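Local coordinates for ErfK/YbiS/YcfS/YnhG family protein (Xylanimonas cellulosilytica, PDB 4LPQ), which probably acts as a peptidoglycan L,D-transpeptidase in cell wall biogenesis, here as a fragment pairing a putative peptidoglycan-binding domain with the catalytic domain, at residues L23-I34 with A48-A56; Y76-V87 with K94-V105. All blocks are in the same frame, centred on the assembly; numbering follows the deposited sequence. Where two conformers were deposited one is given.

Contact 1 of 2, residues L23-I34 with A48-A56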
loop_
_atom_site.group_PDB
_atom_site.type_symbol
_atom_site.label_atom_id
_atom_site.label_comp_id
_atom_site.label_asym_id
_atom_site.label_seq_id
_atom_site.Cartn_x
_atom_site.Cartn_y
_atom_site.Cartn_z
ATOM N N LEU A 23 -0.794 16.837 -9.276
ATOM C CA LEU A 23 -0.164 15.681 -8.704
ATOM C C LEU A 23 -1.167 14.553 -8.486
ATOM O O LEU A 23 -0.878 13.398 -8.834
ATOM C CB LEU A 23 0.409 16.107 -7.357
ATOM C CG LEU A 23 0.853 14.944 -6.450
ATOM C CD1 LEU A 23 2.095 14.207 -7.011
ATOM C CD2 LEU A 23 1.195 15.532 -5.041
ATOM N N GLN A 24 -2.314 14.851 -7.916
ATOM C CA GLN A 24 -3.278 13.848 -7.615
ATOM C C GLN A 24 -3.737 13.193 -8.920
ATOM O O GLN A 24 -3.902 11.964 -8.975
ATOM C CB GLN A 24 -4.480 14.444 -6.908
ATOM C CG GLN A 24 -4.132 14.927 -5.522
ATOM C CD GLN A 24 -5.236 15.821 -4.941
ATOM O OE1 GLN A 24 -5.892 16.604 -5.645
ATOM N NE2 GLN A 24 -5.449 15.743 -3.618
ATOM N N GLN A 25 -3.992 14.000 -9.962
ATOM C CA GLN A 25 -4.411 13.434 -11.214
ATOM C C GLN A 25 -3.350 12.559 -11.870
ATOM O O GLN A 25 -3.648 11.518 -12.468
ATOM C CB GLN A 25 -4.927 14.500 -12.151
ATOM C CG GLN A 25 -5.696 13.915 -13.281
ATOM C CD GLN A 25 -6.930 13.133 -12.902
ATOM O OE1 GLN A 25 -7.864 13.609 -12.225
ATOM N NE2 GLN A 25 -6.934 11.876 -13.345
ATOM N N ARG A 26 -2.089 12.974 -11.785
ATOM C CA ARG A 26 -1.026 12.189 -12.342
ATOM C C ARG A 26 -0.840 10.823 -11.625
ATOM O O ARG A 26 -0.720 9.773 -12.281
ATOM C CB ARG A 26 0.265 12.989 -12.274
ATOM C CG ARG A 26 1.483 12.297 -12.819
ATOM C CD ARG A 26 1.294 11.946 -14.293
ATOM N NE ARG A 26 2.563 11.565 -14.856
ATOM C CZ ARG A 26 2.713 10.935 -16.020
ATOM N NH1 ARG A 26 1.636 10.577 -16.728
ATOM N NH2 ARG A 26 3.905 10.617 -16.511
ATOM N N LEU A 27 -0.911 10.861 -10.285
ATOM C CA LEU A 27 -0.912 9.639 -9.522
ATOM C C LEU A 27 -2.037 8.713 -9.935
ATOM O O LEU A 27 -1.832 7.507 -10.157
ATOM C CB LEU A 27 -0.972 9.938 -8.028
ATOM C CG LEU A 27 0.284 10.582 -7.444
ATOM C CD1 LEU A 27 -0.007 11.166 -6.111
ATOM C CD2 LEU A 27 1.432 9.570 -7.350
HETATM N N MSE A 28 -3.222 9.315 -10.045
HETATM C CA MSE A 28 -4.403 8.511 -10.456
HETATM C C MSE A 28 -4.140 7.873 -11.806
HETATM O O MSE A 28 -4.411 6.662 -12.025
HETATM C CB MSE A 28 -5.629 9.412 -10.447
HETATM C CG MSE A 28 -6.925 8.579 -10.569
HETATM SE SE MSE A 28 -8.513 9.662 -10.656
HETATM C CE MSE A 28 -8.310 10.607 -8.972
ATOM N N ASP A 29 -3.674 8.693 -12.763
ATOM C CA ASP A 29 -3.426 8.211 -14.128
ATOM C C ASP A 29 -2.434 7.068 -14.179
ATOM O O ASP A 29 -2.537 6.126 -15.016
ATOM C CB ASP A 29 -2.931 9.354 -15.036
ATOM C CG ASP A 29 -3.982 10.453 -15.262
ATOM O OD1 ASP A 29 -5.190 10.250 -15.046
ATOM O OD2 ASP A 29 -3.515 11.504 -15.813
ATOM N N LEU A 30 -1.412 7.117 -13.323
ATOM C CA LEU A 30 -0.379 6.126 -13.282
ATOM C C LEU A 30 -0.747 4.896 -12.465
ATOM O O LEU A 30 0.073 3.947 -12.417
ATOM C CB LEU A 30 0.907 6.734 -12.759
ATOM C CG LEU A 30 1.597 7.774 -13.626
ATOM C CD1 LEU A 30 2.775 8.371 -12.843
ATOM C CD2 LEU A 30 2.071 7.176 -14.904
ATOM N N GLY A 31 -1.902 4.886 -11.823
ATOM C CA GLY A 31 -2.359 3.731 -11.087
ATOM C C GLY A 31 -2.051 3.650 -9.624
ATOM O O GLY A 31 -2.341 2.667 -8.966
ATOM N N TYR A 32 -1.506 4.744 -9.073
ATOM C CA TYR A 32 -1.279 4.809 -7.640
ATOM C C TYR A 32 -2.620 5.093 -7.003
ATOM O O TYR A 32 -3.337 5.985 -7.435
ATOM C CB TYR A 32 -0.235 5.896 -7.329
ATOM C CG TYR A 32 1.103 5.449 -7.870
ATOM C CD1 TYR A 32 1.462 5.685 -9.200
ATOM C CD2 TYR A 32 2.000 4.698 -7.117
ATOM C CE1 TYR A 32 2.628 5.212 -9.716
ATOM C CE2 TYR A 32 3.180 4.166 -7.643
ATOM C CZ TYR A 32 3.507 4.439 -8.971
ATOM O OH TYR A 32 4.691 3.965 -9.431
ATOM N N PHE A 33 -3.000 4.341 -5.982
ATOM C CA PHE A 33 -4.378 4.388 -5.486
ATOM C C PHE A 33 -4.695 5.699 -4.834
ATOM O O PHE A 33 -4.093 6.095 -3.831
ATOM C CB PHE A 33 -4.580 3.279 -4.454
ATOM C CG PHE A 33 -5.995 3.247 -3.934
ATOM C CD1 PHE A 33 -7.001 2.738 -4.716
ATOM C CD2 PHE A 33 -6.314 3.857 -2.785
ATOM C CE1 PHE A 33 -8.321 2.810 -4.282
ATOM C CE2 PHE A 33 -7.578 3.893 -2.341
ATOM C CZ PHE A 33 -8.596 3.397 -3.068
ATOM N N ILE A 34 -5.681 6.366 -5.420
ATOM C CA ILE A 34 -6.193 7.660 -4.962
ATOM C C ILE A 34 -7.572 7.815 -5.618
ATOM O O ILE A 34 -7.742 7.610 -6.846
ATOM C CB ILE A 34 -5.238 8.825 -5.321
ATOM C CG1 ILE A 34 -5.635 10.111 -4.610
ATOM C CG2 ILE A 34 -5.044 9.021 -6.795
ATOM C CD1 ILE A 34 -4.575 11.211 -4.801
ATOM N N ALA A 48 -0.925 7.817 -1.355
ATOM C CA ALA A 48 -0.527 7.653 -2.764
ATOM C C ALA A 48 0.871 8.152 -3.051
ATOM O O ALA A 48 1.639 7.558 -3.795
ATOM C CB ALA A 48 -1.517 8.351 -3.682
ATOM N N VAL A 49 1.228 9.330 -2.450
ATOM C CA VAL A 49 2.605 9.821 -2.595
ATOM C C VAL A 49 3.649 8.888 -2.036
ATOM O O VAL A 49 4.685 8.663 -2.628
ATOM C CB VAL A 49 2.758 11.267 -2.052
ATOM C CG1 VAL A 49 4.192 11.767 -2.100
ATOM C CG2 VAL A 49 1.865 12.234 -2.840
ATOM N N TRP A 50 3.373 8.373 -0.841
ATOM C CA TRP A 50 4.279 7.399 -0.233
ATOM C C TRP A 50 4.411 6.182 -1.115
ATOM O O TRP A 50 5.489 5.676 -1.330
ATOM C CB TRP A 50 3.802 7.029 1.128
ATOM C CG TRP A 50 4.054 8.063 2.214
ATOM C CD1 TRP A 50 4.919 9.109 2.193
ATOM C CD2 TRP A 50 3.442 8.106 3.503
ATOM N NE1 TRP A 50 4.922 9.781 3.395
ATOM C CE2 TRP A 50 4.019 9.204 4.242
ATOM C CE3 TRP A 50 2.501 7.330 4.128
ATOM C CZ2 TRP A 50 3.617 9.526 5.517
ATOM C CZ3 TRP A 50 2.104 7.624 5.408
ATOM C CH2 TRP A 50 2.663 8.702 6.093
ATOM N N ALA A 51 3.280 5.686 -1.683
ATOM C CA ALA A 51 3.369 4.540 -2.598
ATOM C C ALA A 51 4.245 4.847 -3.770
ATOM O O ALA A 51 5.008 4.020 -4.238
ATOM C CB ALA A 51 2.014 4.169 -3.052
ATOM N N PHE A 52 4.120 6.065 -4.306
ATOM C CA PHE A 52 4.912 6.463 -5.446
ATOM C C PHE A 52 6.387 6.528 -5.152
ATOM O O PHE A 52 7.234 6.019 -5.861
ATOM C CB PHE A 52 4.419 7.799 -5.987
ATOM C CG PHE A 52 5.168 8.183 -7.244
ATOM C CD1 PHE A 52 4.849 7.605 -8.445
ATOM C CD2 PHE A 52 6.248 9.009 -7.199
ATOM C CE1 PHE A 52 5.624 7.789 -9.548
ATOM C CE2 PHE A 52 7.023 9.247 -8.345
ATOM C CZ PHE A 52 6.732 8.599 -9.538
ATOM N N GLN A 53 6.721 7.228 -4.061
ATOM C CA GLN A 53 8.127 7.345 -3.639
ATOM C C GLN A 53 8.701 5.971 -3.363
ATOM O O GLN A 53 9.837 5.693 -3.757
ATOM C CB GLN A 53 8.328 8.304 -2.465
ATOM C CG GLN A 53 7.986 9.740 -2.783
ATOM C CD GLN A 53 8.106 10.655 -1.647
ATOM O OE1 GLN A 53 7.710 10.372 -0.525
ATOM N NE2 GLN A 53 8.658 11.827 -1.968
ATOM N N LYS A 54 7.968 5.131 -2.634
ATOM C CA LYS A 54 8.412 3.746 -2.459
ATOM C C LYS A 54 8.680 3.001 -3.764
ATOM O O LYS A 54 9.711 2.387 -3.939
ATOM C CB LYS A 54 7.345 2.982 -1.662
ATOM C CG LYS A 54 7.269 3.370 -0.179
ATOM C CD LYS A 54 6.080 2.754 0.507
ATOM C CE LYS A 54 6.156 2.766 1.993
ATOM N NZ LYS A 54 5.021 1.944 2.568
ATOM N N ALA A 55 7.728 3.081 -4.683
ATOM C CA ALA A 55 7.836 2.350 -5.904
ATOM C C ALA A 55 9.107 2.784 -6.672
ATOM O O ALA A 55 9.836 2.007 -7.246
ATOM C CB ALA A 55 6.605 2.553 -6.730
ATOM N N ALA A 56 9.313 4.113 -6.734
ATOM C CA ALA A 56 10.365 4.731 -7.506
ATOM C C ALA A 56 11.718 4.642 -6.782
ATOM O O ALA A 56 12.724 5.113 -7.353
ATOM C CB ALA A 56 9.997 6.163 -7.859
#
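Tyr32 and Phe52 form the tight part of this contact. They make a T-shaped pair: Phe52 turns its edge to one face of Tyr32, with ring centroids 5.0 Å apart and planes at 73°. The touching atom is Phe52 CD1, 3.5 Å from Tyr32 CZ and offset toward the rim of the tyrosine ring. Tyr32 CG lies anti to its own carbonyl carbon (chi1 -68°), which lays the ring along helix 48-56. Ala55 CB then meets the phenolic end at the ring edge, 3.6 Å from Tyr32 OH. The hydroxyl itself is hydrogen-bonded to Tyr76 O, so this buried polar atom is satisfied.

Leu27 reaches helix 48-56 with both branches. Its CD2 sits 3.7 Å from Phe52 CB, while its CD1 faces Val49 CG2 and Ala48 CB. Phe33 O and Ile34 CB both pack on Ala48 CB, the oxygen at 3.4 Å. Leu72 of helix 66-74 touches Leu23, Leu27 and Phe52.

The packing is looser at two places. Toward Leu23 it thins to one methyl pair, Leu23 CD2 to Val49 CG2 at 4.0 Å. Leu30 CD1 comes no closer than 4.4 Å to Phe52 CE1. On the side turned from 48-56, Gln25 NE2 donates to Asp29 OD1. No hydrogen bond crosses between the two segments.

Gly31 leaves helical angles with positive phi in a Schellman motif, in which Tyr32 N bonds back to Leu27 O and Gly31 N to Met28 O. The chain then turns Tyr32 toward helix 48-56. The axes of the segments 23-30 and 48-56 approach to 10.8 Å at 60°. Such apolar packing of three short helices is typical of the small peptidoglycan-binding domain of the PG_binding_1 family.

Contact 2 of 2, residues Y76-V87 with K94-V105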
loop_
_atom_site.group_PDB
_atom_site.type_symbol
_atom_site.label_atom_id
_atom_site.label_comp_id
_atom_site.label_asym_id
_atom_site.label_seq_id
_atom_site.Cartn_x
_atom_site.Cartn_y
_atom_site.Cartn_z
ATOM N N TYR A 76 6.899 6.609 -13.705
ATOM C CA TYR A 76 7.403 5.415 -13.076
ATOM C C TYR A 76 6.250 4.544 -12.557
ATOM O O TYR A 76 5.407 4.978 -11.802
ATOM C CB TYR A 76 8.333 5.660 -11.901
ATOM C CG TYR A 76 8.908 4.357 -11.353
ATOM C CD1 TYR A 76 9.959 3.718 -11.987
ATOM C CD2 TYR A 76 8.241 3.660 -10.392
ATOM C CE1 TYR A 76 10.356 2.437 -11.607
ATOM C CE2 TYR A 76 8.608 2.406 -9.989
ATOM C CZ TYR A 76 9.618 1.790 -10.614
ATOM O OH TYR A 76 10.025 0.538 -10.205
ATOM N N ARG A 77 6.305 3.258 -12.985
ATOM C CA ARG A 77 5.407 2.200 -12.487
ATOM C C ARG A 77 6.266 0.974 -12.245
ATOM O O ARG A 77 7.125 0.628 -13.080
ATOM C CB ARG A 77 4.312 1.876 -13.438
ATOM C CG ARG A 77 3.270 2.983 -13.545
ATOM C CD ARG A 77 2.414 2.874 -14.761
ATOM N NE ARG A 77 1.930 1.547 -15.072
ATOM C CZ ARG A 77 0.825 0.938 -14.625
ATOM N NH1 ARG A 77 0.043 1.438 -13.737
ATOM N NH2 ARG A 77 0.550 -0.213 -15.115
ATOM N N PRO A 78 6.013 0.242 -11.146
ATOM C CA PRO A 78 6.806 -0.972 -10.920
ATOM C C PRO A 78 6.423 -2.101 -11.945
ATOM O O PRO A 78 5.300 -2.088 -12.455
ATOM C CB PRO A 78 6.444 -1.346 -9.513
ATOM C CG PRO A 78 5.193 -0.703 -9.246
ATOM C CD PRO A 78 5.038 0.487 -10.084
ATOM N N THR A 79 7.394 -2.972 -12.199
ATOM C CA THR A 79 7.164 -4.124 -13.077
ATOM C C THR A 79 6.762 -5.332 -12.221
ATOM O O THR A 79 7.550 -5.678 -11.308
ATOM C CB THR A 79 8.428 -4.430 -13.873
ATOM O OG1 THR A 79 8.774 -3.313 -14.679
ATOM C CG2 THR A 79 8.251 -5.598 -14.716
ATOM N N PRO A 80 5.624 -5.945 -12.482
ATOM C CA PRO A 80 5.228 -7.083 -11.620
ATOM C C PRO A 80 6.077 -8.331 -11.990
ATOM O O PRO A 80 6.677 -8.391 -13.118
ATOM C CB PRO A 80 3.816 -7.321 -11.981
ATOM C CG PRO A 80 3.690 -6.784 -13.354
ATOM C CD PRO A 80 4.668 -5.685 -13.535
ATOM N N ARG A 81 6.085 -9.319 -11.101
ATOM C CA ARG A 81 6.719 -10.571 -11.373
ATOM C C ARG A 81 5.816 -11.581 -12.114
ATOM O O ARG A 81 6.340 -12.431 -12.859
ATOM C CB ARG A 81 7.214 -11.200 -10.094
ATOM C CG ARG A 81 8.323 -10.417 -9.454
ATOM C CD ARG A 81 9.049 -11.248 -8.441
ATOM N NE ARG A 81 10.135 -10.486 -7.802
ATOM C CZ ARG A 81 11.068 -11.046 -7.008
ATOM N NH1 ARG A 81 10.898 -12.374 -6.607
ATOM N NH2 ARG A 81 11.909 -10.201 -6.468
ATOM N N SER A 82 4.510 -11.536 -11.862
ATOM C CA SER A 82 3.622 -12.465 -12.491
ATOM C C SER A 82 3.324 -12.022 -13.911
ATOM O O SER A 82 3.445 -10.845 -14.260
ATOM C CB SER A 82 2.340 -12.620 -11.651
ATOM O OG SER A 82 1.574 -11.404 -11.642
ATOM N N SER A 83 2.873 -12.993 -14.719
ATOM C CA SER A 83 2.488 -12.855 -16.139
ATOM C C SER A 83 1.041 -13.076 -16.539
ATOM O O SER A 83 0.543 -12.629 -17.606
ATOM C CB SER A 83 3.257 -13.835 -16.967
ATOM O OG SER A 83 4.617 -13.507 -16.889
ATOM N N SER A 84 0.351 -13.852 -15.748
ATOM C CA SER A 84 -0.994 -14.144 -16.083
ATOM C C SER A 84 -1.876 -14.202 -14.865
ATOM O O SER A 84 -1.447 -14.496 -13.767
ATOM C CB SER A 84 -1.057 -15.470 -16.806
ATOM O OG SER A 84 -0.572 -16.461 -15.954
ATOM N N GLY A 85 -3.135 -13.850 -15.115
ATOM C CA GLY A 85 -4.190 -13.889 -14.138
ATOM C C GLY A 85 -4.145 -12.799 -13.135
ATOM O O GLY A 85 -3.355 -11.845 -13.278
ATOM N N LYS A 86 -5.018 -12.873 -12.169
ATOM C CA LYS A 86 -5.126 -11.859 -11.132
ATOM C C LYS A 86 -4.201 -12.253 -9.984
ATOM O O LYS A 86 -4.305 -13.395 -9.435
ATOM C CB LYS A 86 -6.560 -11.790 -10.725
ATOM C CG LYS A 86 -6.741 -10.792 -9.615
ATOM C CD LYS A 86 -8.180 -10.475 -9.302
ATOM C CE LYS A 86 -8.817 -9.624 -10.329
ATOM N NZ LYS A 86 -10.165 -9.118 -10.000
ATOM N N VAL A 87 -3.319 -11.331 -9.581
ATOM C CA VAL A 87 -2.331 -11.646 -8.535
ATOM C C VAL A 87 -2.169 -10.392 -7.680
ATOM O O VAL A 87 -2.112 -9.294 -8.211
ATOM C CB VAL A 87 -0.994 -12.074 -9.200
ATOM C CG1 VAL A 87 0.029 -12.396 -8.097
ATOM C CG2 VAL A 87 -1.192 -13.169 -10.204
ATOM N N LYS A 94 10.116 -2.578 -1.003
ATOM C CA LYS A 94 9.497 -1.304 -1.330
ATOM C C LYS A 94 8.285 -0.962 -0.482
ATOM O O LYS A 94 7.846 0.190 -0.432
ATOM C CB LYS A 94 9.149 -1.207 -2.820
ATOM C CG LYS A 94 10.375 -1.242 -3.703
ATOM C CD LYS A 94 10.030 -1.010 -5.170
ATOM C CE LYS A 94 11.285 -0.809 -6.031
ATOM N NZ LYS A 94 10.957 -0.524 -7.453
ATOM N N GLN A 95 7.729 -1.949 0.223
ATOM C CA GLN A 95 6.570 -1.752 1.068
ATOM C C GLN A 95 5.358 -1.243 0.266
ATOM O O GLN A 95 4.659 -0.284 0.653
ATOM C CB GLN A 95 6.898 -0.853 2.254
ATOM C CG GLN A 95 7.909 -1.470 3.248
ATOM C CD GLN A 95 7.227 -2.483 4.139
ATOM O OE1 GLN A 95 6.396 -2.134 4.981
ATOM N NE2 GLN A 95 7.465 -3.759 3.817
ATOM N N ILE A 96 5.056 -1.942 -0.872
ATOM C CA ILE A 96 3.900 -1.665 -1.697
ATOM C C ILE A 96 3.207 -2.981 -2.030
ATOM O O ILE A 96 3.840 -4.045 -2.113
ATOM C CB ILE A 96 4.287 -0.869 -2.977
ATOM C CG1 ILE A 96 5.276 -1.611 -3.832
ATOM C CG2 ILE A 96 4.780 0.522 -2.629
ATOM C CD1 ILE A 96 5.793 -0.884 -5.049
ATOM N N LEU A 97 1.915 -2.817 -2.277
ATOM C CA LEU A 97 1.061 -3.886 -2.763
ATOM C C LEU A 97 0.650 -3.540 -4.174
ATOM O O LEU A 97 0.215 -2.426 -4.473
ATOM C CB LEU A 97 -0.149 -4.052 -1.810
ATOM C CG LEU A 97 -1.137 -5.146 -2.188
ATOM C CD1 LEU A 97 -1.827 -5.626 -0.931
ATOM C CD2 LEU A 97 -2.188 -4.599 -3.151
ATOM N N LEU A 98 0.777 -4.504 -5.078
ATOM C CA LEU A 98 0.411 -4.379 -6.448
ATOM C C LEU A 98 -0.822 -5.264 -6.761
ATOM O O LEU A 98 -0.757 -6.471 -6.491
ATOM C CB LEU A 98 1.540 -4.778 -7.382
ATOM C CG LEU A 98 2.927 -4.236 -7.074
ATOM C CD1 LEU A 98 3.948 -4.732 -8.086
ATOM C CD2 LEU A 98 2.884 -2.736 -7.051
ATOM N N ALA A 99 -1.874 -4.660 -7.309
ATOM C CA ALA A 99 -3.017 -5.413 -7.822
ATOM C C ALA A 99 -2.649 -5.575 -9.296
ATOM O O ALA A 99 -2.587 -4.620 -10.051
ATOM C CB ALA A 99 -4.274 -4.618 -7.617
ATOM N N VAL A 100 -2.428 -6.813 -9.677
ATOM C CA VAL A 100 -1.876 -7.177 -11.013
ATOM C C VAL A 100 -2.882 -8.058 -11.778
ATOM O O VAL A 100 -3.486 -8.966 -11.194
ATOM C CB VAL A 100 -0.528 -7.907 -10.881
ATOM C CG1 VAL A 100 0.118 -8.135 -12.246
ATOM C CG2 VAL A 100 0.476 -7.168 -9.939
ATOM N N GLU A 101 -3.091 -7.763 -13.039
ATOM C CA GLU A 101 -3.924 -8.608 -13.926
ATOM C C GLU A 101 -3.207 -8.836 -15.230
ATOM O O GLU A 101 -2.810 -7.917 -15.933
ATOM C CB GLU A 101 -5.235 -7.987 -14.220
ATOM C CG GLU A 101 -6.169 -7.843 -13.089
ATOM C CD GLU A 101 -7.531 -7.298 -13.597
ATOM O OE1 GLU A 101 -7.989 -6.268 -13.052
ATOM O OE2 GLU A 101 -7.996 -7.793 -14.605
ATOM N N ASP A 102 -2.911 -10.090 -15.562
ATOM C CA ASP A 102 -2.290 -10.451 -16.827
ATOM C C ASP A 102 -0.955 -9.725 -17.035
ATOM O O ASP A 102 -0.663 -9.197 -18.117
ATOM C CB ASP A 102 -3.270 -10.292 -17.982
ATOM C CG ASP A 102 -4.440 -11.280 -17.904
ATOM O OD1 ASP A 102 -4.272 -12.363 -17.299
ATOM O OD2 ASP A 102 -5.485 -10.941 -18.528
ATOM N N GLY A 103 -0.168 -9.670 -15.959
ATOM C CA GLY A 103 1.173 -9.058 -15.973
ATOM C C GLY A 103 1.175 -7.541 -16.065
ATOM O O GLY A 103 2.266 -6.918 -16.280
ATOM N N ARG A 104 0.030 -6.901 -15.918
ATOM C CA ARG A 104 -0.101 -5.431 -15.929
ATOM C C ARG A 104 -0.503 -5.010 -14.506
ATOM O O ARG A 104 -1.449 -5.513 -13.912
ATOM C CB ARG A 104 -1.249 -5.004 -16.901
ATOM C CG ARG A 104 -1.596 -3.484 -16.900
ATOM C CD ARG A 104 -2.789 -3.086 -17.831
ATOM N NE ARG A 104 -4.160 -3.696 -17.661
ATOM C CZ ARG A 104 -5.190 -3.225 -16.938
ATOM N NH1 ARG A 104 -5.068 -2.109 -16.210
ATOM N NH2 ARG A 104 -6.350 -3.901 -16.899
ATOM N N VAL A 105 0.186 -4.005 -13.974
ATOM C CA VAL A 105 -0.205 -3.428 -12.685
ATOM C C VAL A 105 -1.461 -2.629 -12.903
ATOM O O VAL A 105 -1.481 -1.636 -13.705
ATOM C CB VAL A 105 0.931 -2.545 -12.128
ATOM C CG1 VAL A 105 0.519 -1.857 -10.888
ATOM C CG2 VAL A 105 2.143 -3.414 -11.912
HETATM O O HOH W 1 -2.962 1.267 -13.746
HETATM O O HOH W 2 2.240 -2.870 -15.851
HETATM O O HOH W 3 -0.499 -11.243 -13.577
HETATM O O HOH W 4 -10.535 -7.414 -12.248
#
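Arg77 reaches Val105 with its guanidinium edge. Arg77 NH2 donates to Val105 O at 2.9 Å, on a lone pair in the carbonyl plane, and the bond is fairly straight (161°). NH1 adds only a weak bond to the same oxygen; it also binds Leu30 O. The chain bends at chi3 (44°) as it runs past Val105 in the opposite direction.

Two prolines supply the apolar part. Pro78 CG rests 3.8 Å from Leu98 CD2. Pro80 packs its CB on Val100 CG1 and its CD on Val105 CG2, and its CG comes to 3.3 Å from Gly103 O. Ser82 OG lies 3.6 Å from Val100 CG1, and its polar partner is Glu89 OE2.

At the other end the chain pairs as a strand. Val87 and Val100 are an antiparallel hydrogen-bonded pair, with Val87 N to Val100 O and Val100 N to Val87 O both at 2.9 Å. Lys86 and Glu101 form the neighbouring non-hydrogen-bonded pair. A water lies within hydrogen-bonding distance of both Lys86 NZ and Glu101 OE1, but there is no direct salt bridge; Lys86 NZ also binds Gly197 O, and Glu101 OE1 binds Trp196 NE1.

The type I' turn from Glu101 to Arg104 shapes this end. It brings Asp102 OD1 to Gly85 N, which approaches nearly along the C-O axis, while Asp102 N returns a bond to Gly85 O. A water links Ser82 OG, Gly85 O and Gly103 N.

The chemistry changes along the segment. Proline packing and one arginine hold the irregular run 76-82 on the hairpin 96-101/104-110, with no backbone-to-backbone hydrogen bond to 94-105. Main-chain hydrogen bonds, and one from Gly85 N to the Asp102 carboxylate, hold 85-87 and set the strand register at 86-87.

Contact 1 is a buried helix-helix core within the putative peptidoglycan-binding domain. Contact 2 is only partly buried and builds the start of the catalytic-domain sheet. They hold different elements, and their chemistry differs to match: the first is apolar and aromatic, while the second mixes proline packing, backbone pairing, an arginine and bridging waters. Their centres lie about 15 Å apart, yet they touch directly. Ala55 O is 2.8 Å from Lys94 NZ, a probable hydrogen bond. Polar groups thus tie the helices of contact 1 to the segments of contact 2. Both contacts lie away from the predicted catalytic residues His167 and Cys181.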